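Local coordinates for protein 2-phospho-L-lactate guanylyltransferase (Methanosarcina mazei, PDB 2I5E) that probably catalyses the guanylylation of (2S)-2-phospholactate with GTP, a step in the biosynthesis of coenzyme F420, at residues E30-M35 / A188-I193; E89-M95 / T126-K132; E104-I109 / Y163-A168; L178-I183 / I193-L199. One frame throughout, in Å; residues are numbered along the deposited sequence.

Contact 1. Residues E30-M35 / A188-I193; sequences EFVELM and AAKDYI
F31 reaches from helix 25-45 into the side of helix 188-194, where A189, Y192 and I193 receive its ring. The two helix segments run close to antiparallel, at 155°, their axes 8.9 Å apart at nearest. With its CG anti to the backbone N (chi1 -173°), F31 points its CE1 corner across the gap, 3.6 Å from CG1 of I193. I193 folds its CD1 over one face of the ring in a CH-pi contact, 4.1 Å from the centroid of F31. The opposite ring face has CG of M35, a selenomethionine, set toward its rim. That CG also meets the methyl CB of A189, at 3.7 Å, and the small A189 is consistent with the close approach of the backbones, its CA 5.3 Å from CA of L34. Y192, its CG anti to N (chi1 180°), extends toward helix 25-45: CD1 of L34 touches its CB at 3.6 Å, while its OH ends 3.6 Å from CB of E30. No hydrogen bond links the segments. Cohesion in this nearly antiparallel helix-helix packing, which joins an early helix to a late one, comes from apolar contact, with the partly exposed E30 and Y192 forming its less buried side.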
# COMPACT_ATOMS: atom_id res chain seq x y z
N GLU A 30 3.30 -24.81 0.71
CA GLU A 30 2.09 -24.87 -0.18
C GLU A 30 1.54 -23.49 -0.62
O GLU A 30 1.23 -23.28 -1.77
CB GLU A 30 0.98 -25.68 0.47
CG GLU A 30 0.72 -26.94 -0.32
CD GLU A 30 -0.42 -26.84 -1.31
OE1 GLU A 30 -0.26 -26.22 -2.41
OE2 GLU A 30 -1.48 -27.47 -0.95
N PHE A 31 1.40 -22.58 0.34
CA PHE A 31 0.97 -21.23 0.12
C PHE A 31 1.82 -20.61 -1.00
O PHE A 31 1.35 -20.27 -2.04
CB PHE A 31 1.13 -20.46 1.44
CG PHE A 31 0.57 -19.08 1.40
CD1 PHE A 31 -0.67 -18.85 0.79
CD2 PHE A 31 1.26 -18.02 1.96
CE1 PHE A 31 -1.19 -17.63 0.71
CE2 PHE A 31 0.73 -16.74 1.91
CZ PHE A 31 -0.50 -16.55 1.31
N VAL A 32 3.12 -20.48 -0.77
CA VAL A 32 4.08 -19.93 -1.72
C VAL A 32 3.91 -20.48 -3.16
O VAL A 32 3.86 -19.77 -4.16
CB VAL A 32 5.42 -20.26 -1.02
CG1 VAL A 32 6.39 -21.12 -1.82
CG2 VAL A 32 5.99 -19.06 -0.21
N GLU A 33 3.75 -21.78 -3.27
CA GLU A 33 3.50 -22.43 -4.58
C GLU A 33 2.22 -21.88 -5.19
O GLU A 33 2.17 -21.54 -6.37
CB GLU A 33 3.34 -23.94 -4.41
CG GLU A 33 3.05 -24.62 -5.78
CD GLU A 33 3.20 -26.16 -5.69
OE1 GLU A 33 4.24 -26.63 -5.20
OE2 GLU A 33 2.26 -26.89 -6.13
N LEU A 34 1.17 -21.79 -4.39
CA LEU A 34 -0.11 -21.15 -4.94
C LEU A 34 0.14 -19.70 -5.39
O LEU A 34 -0.36 -19.28 -6.42
CB LEU A 34 -1.29 -21.24 -3.94
CG LEU A 34 -1.64 -22.62 -3.46
CD1 LEU A 34 -2.72 -22.56 -2.40
CD2 LEU A 34 -2.06 -23.51 -4.63
N MSE A 35 0.91 -18.94 -4.60
CA MSE A 35 1.20 -17.54 -4.97
C MSE A 35 2.00 -17.48 -6.23
O MSE A 35 1.67 -16.67 -7.08
CB MSE A 35 1.89 -16.79 -3.85
CG MSE A 35 0.90 -16.43 -2.75
SE MSE A 35 1.64 -15.15 -1.52
CE MSE A 35 3.12 -16.14 -0.63
N ALA A 188 -6.74 -18.71 -5.51
CA ALA A 188 -6.44 -19.95 -4.82
C ALA A 188 -5.65 -19.62 -3.52
O ALA A 188 -5.88 -20.23 -2.47
CB ALA A 188 -5.65 -20.85 -5.74
N ALA A 189 -4.76 -18.61 -3.59
CA ALA A 189 -3.88 -18.39 -2.46
C ALA A 189 -4.79 -17.90 -1.34
O ALA A 189 -4.77 -18.40 -0.21
CB ALA A 189 -2.74 -17.32 -2.89
N LYS A 190 -5.69 -16.97 -1.70
CA LYS A 190 -6.68 -16.43 -0.77
C LYS A 190 -7.57 -17.56 -0.23
O LYS A 190 -7.77 -17.70 1.00
CB LYS A 190 -7.48 -15.32 -1.45
CG LYS A 190 -8.50 -14.58 -0.48
CD LYS A 190 -9.95 -15.05 -0.76
CE LYS A 190 -10.97 -14.32 0.15
NZ LYS A 190 -10.97 -12.76 0.03
N ASP A 191 -8.04 -18.44 -1.11
CA ASP A 191 -8.96 -19.56 -0.60
C ASP A 191 -8.24 -20.43 0.35
O ASP A 191 -8.85 -20.95 1.25
CB ASP A 191 -9.51 -20.42 -1.76
CG ASP A 191 -10.20 -19.60 -2.78
OD1 ASP A 191 -10.69 -18.53 -2.36
OD2 ASP A 191 -10.22 -19.93 -3.97
N TYR A 192 -6.93 -20.58 0.15
CA TYR A 192 -6.13 -21.46 1.00
C TYR A 192 -6.12 -20.92 2.41
O TYR A 192 -6.40 -21.63 3.37
CB TYR A 192 -4.68 -21.60 0.40
CG TYR A 192 -3.70 -22.50 1.20
CD1 TYR A 192 -3.69 -23.90 1.02
CD2 TYR A 192 -2.83 -21.96 2.14
CE1 TYR A 192 -2.86 -24.77 1.75
CE2 TYR A 192 -1.96 -22.81 2.90
CZ TYR A 192 -1.98 -24.22 2.68
OH TYR A 192 -1.10 -25.07 3.37
N ILE A 193 -5.79 -19.65 2.54
CA ILE A 193 -5.81 -18.92 3.81
C ILE A 193 -7.23 -18.87 4.35
O ILE A 193 -7.43 -19.12 5.50
CB ILE A 193 -5.26 -17.44 3.61
CG1 ILE A 193 -3.82 -17.50 3.16
CG2 ILE A 193 -5.41 -16.62 4.94
CD1 ILE A 193 -2.91 -18.15 4.19

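Contact 2. Residues E89-M95 / T126-K132; sequences EPVLIVM and TNALFIK
P90 and F130 meet at one end of an antiparallel ladder between strands 91-94 and 126-131, in the middle of a mixed sheet consistent with the GT-A-like fold of the CofC family. CB of F130 sits 3.9 Å from CD1 of L92, its cross-strand mate in a non-hydrogen-bonded pair. With CG anti to the backbone N (chi1 -173°), the ring leans along the neighbouring strand: CD1 passes 3.8 Å from O of V91, CE1 reaches CB of P90, and CZ at the tip lies 3.4 Å from that same CB. On the other sheet face, I93 and I131 touch through their CD1 methyls at 3.7 Å. The hydrogen-bonded pairs V91 with I131 and I93 with L129 each make two backbone bonds, of which I93 N to L129 O, at 2.8 Å, is the shortest. M95 N adds a nearly straight bond to O of N127 (177°), where N127 and A128 form a classic beta bulge against V119. Strands 5-9 and 116-120 flank the pair, and helix 76-86 covers V91, I93 and I131. Backbone N and O of V91, I93, L129 and I131 are thus paired across the strands, while both faces offer apolar side chains to the core.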
# COMPACT_ATOMS: atom_id res chain seq x y z
N GLU A 89 17.13 -7.37 -24.24
CA GLU A 89 15.87 -6.67 -24.30
C GLU A 89 15.39 -6.21 -22.85
O GLU A 89 16.04 -6.49 -21.86
CB GLU A 89 14.93 -7.68 -24.93
CG GLU A 89 14.63 -8.79 -23.90
CD GLU A 89 14.46 -10.17 -24.52
OE1 GLU A 89 15.44 -10.65 -25.12
OE2 GLU A 89 13.37 -10.77 -24.38
N PRO A 90 14.28 -5.49 -22.74
CA PRO A 90 13.73 -5.13 -21.39
C PRO A 90 13.44 -6.40 -20.50
O PRO A 90 13.05 -7.46 -21.01
CB PRO A 90 12.47 -4.39 -21.75
CG PRO A 90 12.78 -3.75 -23.17
CD PRO A 90 13.49 -4.88 -23.85
N VAL A 91 13.73 -6.27 -19.19
CA VAL A 91 13.50 -7.33 -18.15
C VAL A 91 12.53 -6.79 -17.08
O VAL A 91 12.79 -5.77 -16.49
CB VAL A 91 14.89 -7.79 -17.49
CG1 VAL A 91 14.70 -8.81 -16.24
CG2 VAL A 91 15.83 -8.42 -18.53
N LEU A 92 11.41 -7.49 -16.85
CA LEU A 92 10.55 -7.32 -15.68
C LEU A 92 10.97 -8.42 -14.72
O LEU A 92 10.92 -9.61 -15.06
CB LEU A 92 9.10 -7.53 -16.09
CG LEU A 92 8.00 -7.41 -15.04
CD1 LEU A 92 8.01 -5.96 -14.46
CD2 LEU A 92 6.63 -7.77 -15.72
N ILE A 93 11.47 -8.02 -13.56
CA ILE A 93 11.71 -8.86 -12.41
C ILE A 93 10.54 -8.75 -11.45
O ILE A 93 10.22 -7.66 -11.00
CB ILE A 93 13.00 -8.43 -11.66
CG1 ILE A 93 14.19 -8.36 -12.66
CG2 ILE A 93 13.21 -9.29 -10.40
CD1 ILE A 93 15.51 -7.72 -11.98
N VAL A 94 9.80 -9.85 -11.25
CA VAL A 94 8.64 -9.76 -10.38
C VAL A 94 8.75 -10.79 -9.24
O VAL A 94 8.95 -11.93 -9.49
CB VAL A 94 7.31 -10.08 -11.14
CG1 VAL A 94 6.11 -9.57 -10.42
CG2 VAL A 94 7.28 -9.62 -12.52
N MSE A 95 8.53 -10.38 -7.99
CA MSE A 95 8.50 -11.32 -6.89
C MSE A 95 7.37 -12.31 -6.97
O MSE A 95 6.34 -11.97 -7.47
CB MSE A 95 8.43 -10.53 -5.61
CG MSE A 95 9.70 -9.51 -5.56
SE MSE A 95 11.31 -10.02 -6.69
CE MSE A 95 11.59 -10.68 -5.16
N THR A 126 11.29 -4.01 -2.85
CA THR A 126 11.03 -3.75 -4.30
C THR A 126 10.25 -4.95 -4.72
O THR A 126 10.71 -6.07 -4.55
CB THR A 126 12.34 -3.73 -5.05
OG1 THR A 126 13.18 -2.67 -4.54
CG2 THR A 126 12.12 -3.48 -6.55
N ASN A 127 9.04 -4.75 -5.19
CA ASN A 127 8.15 -5.87 -5.52
C ASN A 127 8.19 -6.22 -7.01
O ASN A 127 7.97 -7.37 -7.37
CB ASN A 127 6.69 -5.56 -5.08
CG ASN A 127 6.46 -5.89 -3.58
OD1 ASN A 127 7.32 -6.49 -2.93
ND2 ASN A 127 5.33 -5.52 -3.06
N ALA A 128 8.52 -5.24 -7.87
CA ALA A 128 8.55 -5.45 -9.31
C ALA A 128 9.50 -4.37 -9.81
O ALA A 128 9.55 -3.28 -9.28
CB ALA A 128 7.07 -5.24 -9.91
N LEU A 129 10.30 -4.74 -10.81
CA LEU A 129 11.27 -3.85 -11.39
C LEU A 129 11.24 -4.11 -12.91
O LEU A 129 11.46 -5.25 -13.35
CB LEU A 129 12.65 -4.19 -10.82
CG LEU A 129 13.81 -3.19 -10.88
CD1 LEU A 129 13.38 -1.73 -10.48
CD2 LEU A 129 14.88 -3.76 -9.96
N PHE A 130 10.95 -3.06 -13.68
CA PHE A 130 11.02 -3.04 -15.13
C PHE A 130 12.19 -2.15 -15.57
O PHE A 130 12.22 -0.95 -15.32
CB PHE A 130 9.66 -2.65 -15.82
CG PHE A 130 9.68 -2.78 -17.34
CD1 PHE A 130 9.78 -4.03 -17.97
CD2 PHE A 130 9.71 -1.63 -18.16
CE1 PHE A 130 9.87 -4.15 -19.38
CE2 PHE A 130 9.78 -1.71 -19.55
CZ PHE A 130 9.85 -2.96 -20.16
N ILE A 131 13.17 -2.79 -16.20
CA ILE A 131 14.38 -2.21 -16.64
C ILE A 131 14.47 -2.29 -18.18
O ILE A 131 14.65 -3.36 -18.70
CB ILE A 131 15.55 -3.02 -16.00
CG1 ILE A 131 15.38 -3.07 -14.42
CG2 ILE A 131 16.90 -2.52 -16.50
CD1 ILE A 131 15.65 -4.50 -13.83
N LYS A 132 14.36 -1.16 -18.89
CA LYS A 132 14.44 -1.12 -20.36
C LYS A 132 15.86 -1.38 -20.83
O LYS A 132 16.05 -1.98 -21.86
CB LYS A 132 14.03 0.25 -20.88
CG LYS A 132 12.56 0.49 -20.87
CD LYS A 132 12.16 1.81 -21.48
CE LYS A 132 10.71 2.06 -21.08
NZ LYS A 132 10.45 3.42 -21.55

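Contact 3. Residues E104-I109 / Y163-A168; sequences EHIKEI and YDSFMA
The backbones of helical segment 104-109 and of the loop 163-168 stay well apart, with CA atoms no nearer than the 6.9 Å between I109 and Y163, so side chains bridge the gap. Y163 carries most of the contact. CG1 of I109 sits over the centre of its ring in a CH-pi contact, 3.6 Å from the centroid, while the phenol OH donates to OE2 of E108 at 2.8 Å. That oxygen lies in the plane of the tyrosine ring, yet the OH meets it from above the carboxylate plane, 52° out. H105 brings ND1 to the same OH in a weak bond of 3.5 Å, the H105 side chain crossing that of Y163 at about a right angle. A phenylalanine in place of Y163 would probably leave the E108 carboxylate and the H105 ring without the hydroxyl they share. Farther along the loop, CB of A168 lies over a face of H105, and S165 OG, which also bonds D164 of the second subunit, accepts from A168 N in an ST motif. Helix 103-109 and the loop both rest against strand 116-120, where I109, Y163 and A168 touch V119, and I109 also reaches L92 on strand 91-94.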
# COMPACT_ATOMS: atom_id res chain seq x y z
N GLU A 104 -3.49 -6.15 -15.52
CA GLU A 104 -3.56 -4.71 -15.78
C GLU A 104 -2.40 -4.03 -15.13
O GLU A 104 -1.83 -3.10 -15.72
CB GLU A 104 -4.91 -4.10 -15.36
CG GLU A 104 -5.13 -2.60 -15.90
CD GLU A 104 -6.52 -1.89 -15.47
OE1 GLU A 104 -7.17 -1.19 -16.33
OE2 GLU A 104 -6.98 -2.02 -14.29
N HIS A 105 -2.01 -4.46 -13.89
CA HIS A 105 -0.79 -3.81 -13.25
C HIS A 105 0.38 -4.17 -14.13
O HIS A 105 1.14 -3.32 -14.45
CB HIS A 105 -0.50 -4.38 -11.88
CG HIS A 105 -1.59 -4.18 -10.92
ND1 HIS A 105 -2.16 -2.93 -10.70
CD2 HIS A 105 -2.25 -5.03 -10.11
CE1 HIS A 105 -3.07 -3.02 -9.74
NE2 HIS A 105 -3.18 -4.29 -9.42
N ILE A 106 0.55 -5.45 -14.51
CA ILE A 106 1.77 -5.75 -15.29
C ILE A 106 1.82 -4.99 -16.71
O ILE A 106 2.87 -4.46 -17.15
CB ILE A 106 2.25 -7.31 -15.26
CG1 ILE A 106 2.41 -7.90 -16.60
CG2 ILE A 106 1.66 -8.31 -14.16
CD1 ILE A 106 3.70 -8.47 -16.64
N LYS A 107 0.65 -4.88 -17.36
CA LYS A 107 0.55 -4.09 -18.62
C LYS A 107 1.04 -2.70 -18.36
O LYS A 107 1.91 -2.25 -19.08
CB LYS A 107 -0.91 -4.07 -19.21
CG LYS A 107 -1.33 -5.45 -19.82
CD LYS A 107 -2.86 -5.71 -19.99
CE LYS A 107 -3.66 -4.61 -20.75
NZ LYS A 107 -4.83 -5.17 -21.72
N GLU A 108 0.56 -2.04 -17.29
CA GLU A 108 1.00 -0.64 -17.01
C GLU A 108 2.42 -0.51 -16.60
O GLU A 108 3.12 0.42 -17.03
CB GLU A 108 0.11 0.13 -16.00
CG GLU A 108 -1.37 -0.01 -16.23
CD GLU A 108 -2.24 0.85 -15.29
OE1 GLU A 108 -3.46 0.94 -15.54
OE2 GLU A 108 -1.75 1.38 -14.27
N ILE A 109 2.90 -1.43 -15.76
CA ILE A 109 4.32 -1.36 -15.39
C ILE A 109 5.27 -1.44 -16.59
O ILE A 109 6.22 -0.62 -16.75
CB ILE A 109 4.68 -2.39 -14.35
CG1 ILE A 109 4.00 -2.07 -13.05
CG2 ILE A 109 6.28 -2.41 -14.06
CD1 ILE A 109 3.71 -3.44 -12.17
N TYR A 163 5.71 3.20 -9.55
CA TYR A 163 4.39 2.74 -9.83
C TYR A 163 3.61 2.70 -8.53
O TYR A 163 3.98 1.92 -7.67
CB TYR A 163 4.45 1.28 -10.38
CG TYR A 163 3.12 0.81 -10.93
CD1 TYR A 163 2.58 1.40 -12.04
CD2 TYR A 163 2.40 -0.21 -10.32
CE1 TYR A 163 1.34 1.02 -12.54
CE2 TYR A 163 1.13 -0.63 -10.82
CZ TYR A 163 0.66 -0.02 -11.94
OH TYR A 163 -0.53 -0.38 -12.45
N ASP A 164 2.54 3.47 -8.38
CA ASP A 164 1.88 3.67 -7.10
C ASP A 164 0.62 2.85 -7.03
O ASP A 164 -0.44 3.32 -7.37
CB ASP A 164 1.55 5.16 -6.93
CG ASP A 164 0.70 5.42 -5.70
OD1 ASP A 164 0.87 4.71 -4.67
OD2 ASP A 164 -0.18 6.29 -5.75
N SER A 165 0.70 1.62 -6.55
CA SER A 165 -0.40 0.71 -6.54
C SER A 165 -0.38 0.03 -5.16
O SER A 165 0.59 -0.62 -4.84
CB SER A 165 -0.09 -0.42 -7.55
OG SER A 165 -1.09 -1.40 -7.44
N PHE A 166 -1.50 0.04 -4.47
CA PHE A 166 -1.74 -0.68 -3.24
C PHE A 166 -1.65 -2.21 -3.52
O PHE A 166 -1.11 -2.96 -2.71
CB PHE A 166 -3.15 -0.29 -2.69
CG PHE A 166 -3.47 -0.76 -1.26
CD1 PHE A 166 -3.50 0.12 -0.21
CD2 PHE A 166 -3.76 -2.09 -0.99
CE1 PHE A 166 -3.86 -0.32 1.09
CE2 PHE A 166 -4.05 -2.56 0.29
CZ PHE A 166 -4.11 -1.68 1.32
N MSE A 167 -2.25 -2.67 -4.61
CA MSE A 167 -2.38 -4.12 -4.82
C MSE A 167 -1.01 -4.69 -5.22
O MSE A 167 -0.63 -5.73 -4.70
CB MSE A 167 -3.38 -4.43 -5.91
CG MSE A 167 -4.83 -3.96 -5.63
SE MSE A 167 -5.63 -4.63 -4.02
CE MSE A 167 -6.33 -2.88 -3.28
N ALA A 168 -0.26 -4.02 -6.11
CA ALA A 168 1.03 -4.56 -6.54
C ALA A 168 2.08 -4.32 -5.41
O ALA A 168 3.15 -4.92 -5.37
CB ALA A 168 1.50 -3.85 -7.90

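Contact 4. Residues L178-I183 / I193-L199; sequences LVELLI and IESKFRL
L182 fills the angle between I193 and E194 of helix 188-194 and strand 197-201, and its two methyls divide the work. CD2 meets CG2 of I193 at 3.6 Å and lies close to the backbone N and CB of E194; CD1 turns to the strand, 3.9 Å from CD2 of L199. The side chains of L182 and L199 lie alongside, pointing opposite ways. In L199, chi1 of -56° sets CG anti to the carbonyl carbon, and with chi2 at 173° the methyls part: CD1 touches CD1 of I183 at 3.5 Å, while CD2 also reaches CG1 of V179. One turn before L182, CD2 of L178 meets CD1 of I193 at 3.9 Å, crossing it at about a right angle. An alanine in place of L182 would probably open a gap between I193 and L199, leaving both without the leucine methyls between them. The turn just ahead of strand 197-201 is shaped by O of I193, which accepts from both K196 N and F197 N. Farther out, F31 of helix 25-45 touches L178, L181 and I193, and V206 of strand 206-210 packs on V179 and L199. Segment 178-183 crosses strand 197-199 at -78°, nearly perpendicular, so that the antiparallel beta hairpin 197-210 rests on helix 175-184 through aliphatic side chains.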
# COMPACT_ATOMS: atom_id res chain seq x y z
N LEU A 178 -1.63 -11.35 5.58
CA LEU A 178 -2.71 -12.31 5.22
C LEU A 178 -4.11 -11.69 5.42
O LEU A 178 -5.10 -12.09 4.78
CB LEU A 178 -2.56 -13.54 6.13
CG LEU A 178 -1.30 -14.40 6.08
CD1 LEU A 178 -1.35 -15.67 7.07
CD2 LEU A 178 -1.06 -14.79 4.68
N VAL A 179 -4.20 -10.76 6.38
CA VAL A 179 -5.33 -9.84 6.50
C VAL A 179 -5.60 -9.15 5.16
O VAL A 179 -6.76 -9.16 4.73
CB VAL A 179 -5.12 -8.81 7.62
CG1 VAL A 179 -6.43 -8.00 7.87
CG2 VAL A 179 -4.83 -9.60 8.92
N GLU A 180 -4.58 -8.61 4.48
CA GLU A 180 -4.80 -7.84 3.28
C GLU A 180 -5.25 -8.80 2.20
O GLU A 180 -5.99 -8.47 1.35
CB GLU A 180 -3.50 -7.14 2.76
CG GLU A 180 -2.81 -6.20 3.73
CD GLU A 180 -3.72 -5.01 4.09
OE1 GLU A 180 -4.66 -4.66 3.35
OE2 GLU A 180 -3.57 -4.45 5.16
N LEU A 181 -4.65 -9.98 2.16
CA LEU A 181 -5.04 -11.00 1.19
C LEU A 181 -6.56 -11.41 1.35
O LEU A 181 -7.30 -11.55 0.36
CB LEU A 181 -4.14 -12.22 1.38
CG LEU A 181 -4.31 -13.31 0.30
CD1 LEU A 181 -4.38 -12.72 -1.18
CD2 LEU A 181 -3.19 -14.31 0.47
N LEU A 182 -6.95 -11.68 2.59
CA LEU A 182 -8.35 -11.96 2.88
C LEU A 182 -9.28 -10.77 2.48
O LEU A 182 -10.31 -10.95 1.80
CB LEU A 182 -8.53 -12.44 4.32
CG LEU A 182 -8.07 -13.88 4.60
CD1 LEU A 182 -8.38 -14.27 6.11
CD2 LEU A 182 -8.39 -15.00 3.60
N ILE A 183 -8.90 -9.55 2.85
CA ILE A 183 -9.76 -8.44 2.45
C ILE A 183 -9.83 -8.22 0.91
O ILE A 183 -10.91 -8.03 0.41
CB ILE A 183 -9.34 -7.11 3.10
CG1 ILE A 183 -9.37 -7.27 4.63
CG2 ILE A 183 -10.10 -5.92 2.40
CD1 ILE A 183 -10.56 -6.89 5.35
N ILE A 193 -5.79 -19.65 2.54
CA ILE A 193 -5.81 -18.92 3.81
C ILE A 193 -7.23 -18.87 4.35
O ILE A 193 -7.43 -19.12 5.50
CB ILE A 193 -5.26 -17.44 3.61
CG1 ILE A 193 -3.82 -17.50 3.16
CG2 ILE A 193 -5.41 -16.62 4.94
CD1 ILE A 193 -2.91 -18.15 4.19
N GLU A 194 -8.20 -18.52 3.51
CA GLU A 194 -9.63 -18.42 3.99
C GLU A 194 -10.13 -19.74 4.60
O GLU A 194 -10.93 -19.71 5.49
CB GLU A 194 -10.55 -17.99 2.86
CG GLU A 194 -11.69 -17.20 3.48
CD GLU A 194 -12.82 -17.00 2.59
OE1 GLU A 194 -12.57 -17.03 1.36
OE2 GLU A 194 -13.97 -16.83 3.11
N SER A 195 -9.55 -20.87 4.16
CA SER A 195 -9.85 -22.20 4.67
C SER A 195 -9.25 -22.46 6.03
O SER A 195 -9.60 -23.44 6.67
CB SER A 195 -9.41 -23.28 3.61
OG SER A 195 -8.01 -23.53 3.64
N LYS A 196 -8.36 -21.60 6.50
CA LYS A 196 -7.70 -21.80 7.74
C LYS A 196 -7.96 -20.68 8.71
O LYS A 196 -7.79 -20.91 9.86
CB LYS A 196 -6.15 -21.99 7.56
CG LYS A 196 -5.77 -23.21 6.60
CD LYS A 196 -4.23 -23.21 6.24
CE LYS A 196 -3.86 -24.51 5.54
NZ LYS A 196 -3.47 -25.55 6.58
N PHE A 197 -8.30 -19.47 8.25
CA PHE A 197 -8.54 -18.32 9.15
C PHE A 197 -9.77 -17.52 8.75
O PHE A 197 -10.24 -17.57 7.61
CB PHE A 197 -7.35 -17.36 9.13
CG PHE A 197 -6.04 -18.01 9.40
CD1 PHE A 197 -5.53 -18.01 10.71
CD2 PHE A 197 -5.28 -18.55 8.35
CE1 PHE A 197 -4.30 -18.59 11.01
CE2 PHE A 197 -4.03 -19.14 8.61
CZ PHE A 197 -3.54 -19.20 9.94
N ARG A 198 -10.22 -16.69 9.67
CA ARG A 198 -11.22 -15.70 9.46
C ARG A 198 -10.69 -14.38 9.96
O ARG A 198 -9.77 -14.33 10.78
CB ARG A 198 -12.48 -16.07 10.31
CG ARG A 198 -12.13 -16.93 11.46
CD ARG A 198 -13.33 -17.48 12.20
NE ARG A 198 -13.70 -16.38 12.97
CZ ARG A 198 -13.70 -16.26 14.29
NH1 ARG A 198 -13.43 -17.26 15.11
NH2 ARG A 198 -14.07 -15.07 14.75
N LEU A 199 -11.30 -13.28 9.51
CA LEU A 199 -11.11 -11.94 10.12
C LEU A 199 -12.00 -11.69 11.36
O LEU A 199 -13.15 -12.01 11.40
CB LEU A 199 -11.37 -10.86 9.05
CG LEU A 199 -10.47 -11.10 7.82
CD1 LEU A 199 -10.77 -10.18 6.63
CD2 LEU A 199 -8.93 -11.01 8.19

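How the contacts relate
Contact 2 lies in the mixed central sheet, and contact 3 flanks it about 12 Å away between centres, with L92 and F130 packing on I106 and I109 and N127 ND2 bonded to O of A168. Contacts 1 and 4, about 11 Å apart between centres, share I193 and helix 188-194 toward the C-terminal end of the fold. Contacts 1 and 2 stand about 23 Å apart between centres, on opposite sides of the chain's centre. Along the sequence, contact 1 ties the early helix 25-45 to the late helix 188-194 and so spans contacts 2 and 3, whose segments alternate. The C-terminal helices are thereby fastened back to the N-terminal part of the chain, while contacts 3 and 4 both touch the second subunit of the homodimer.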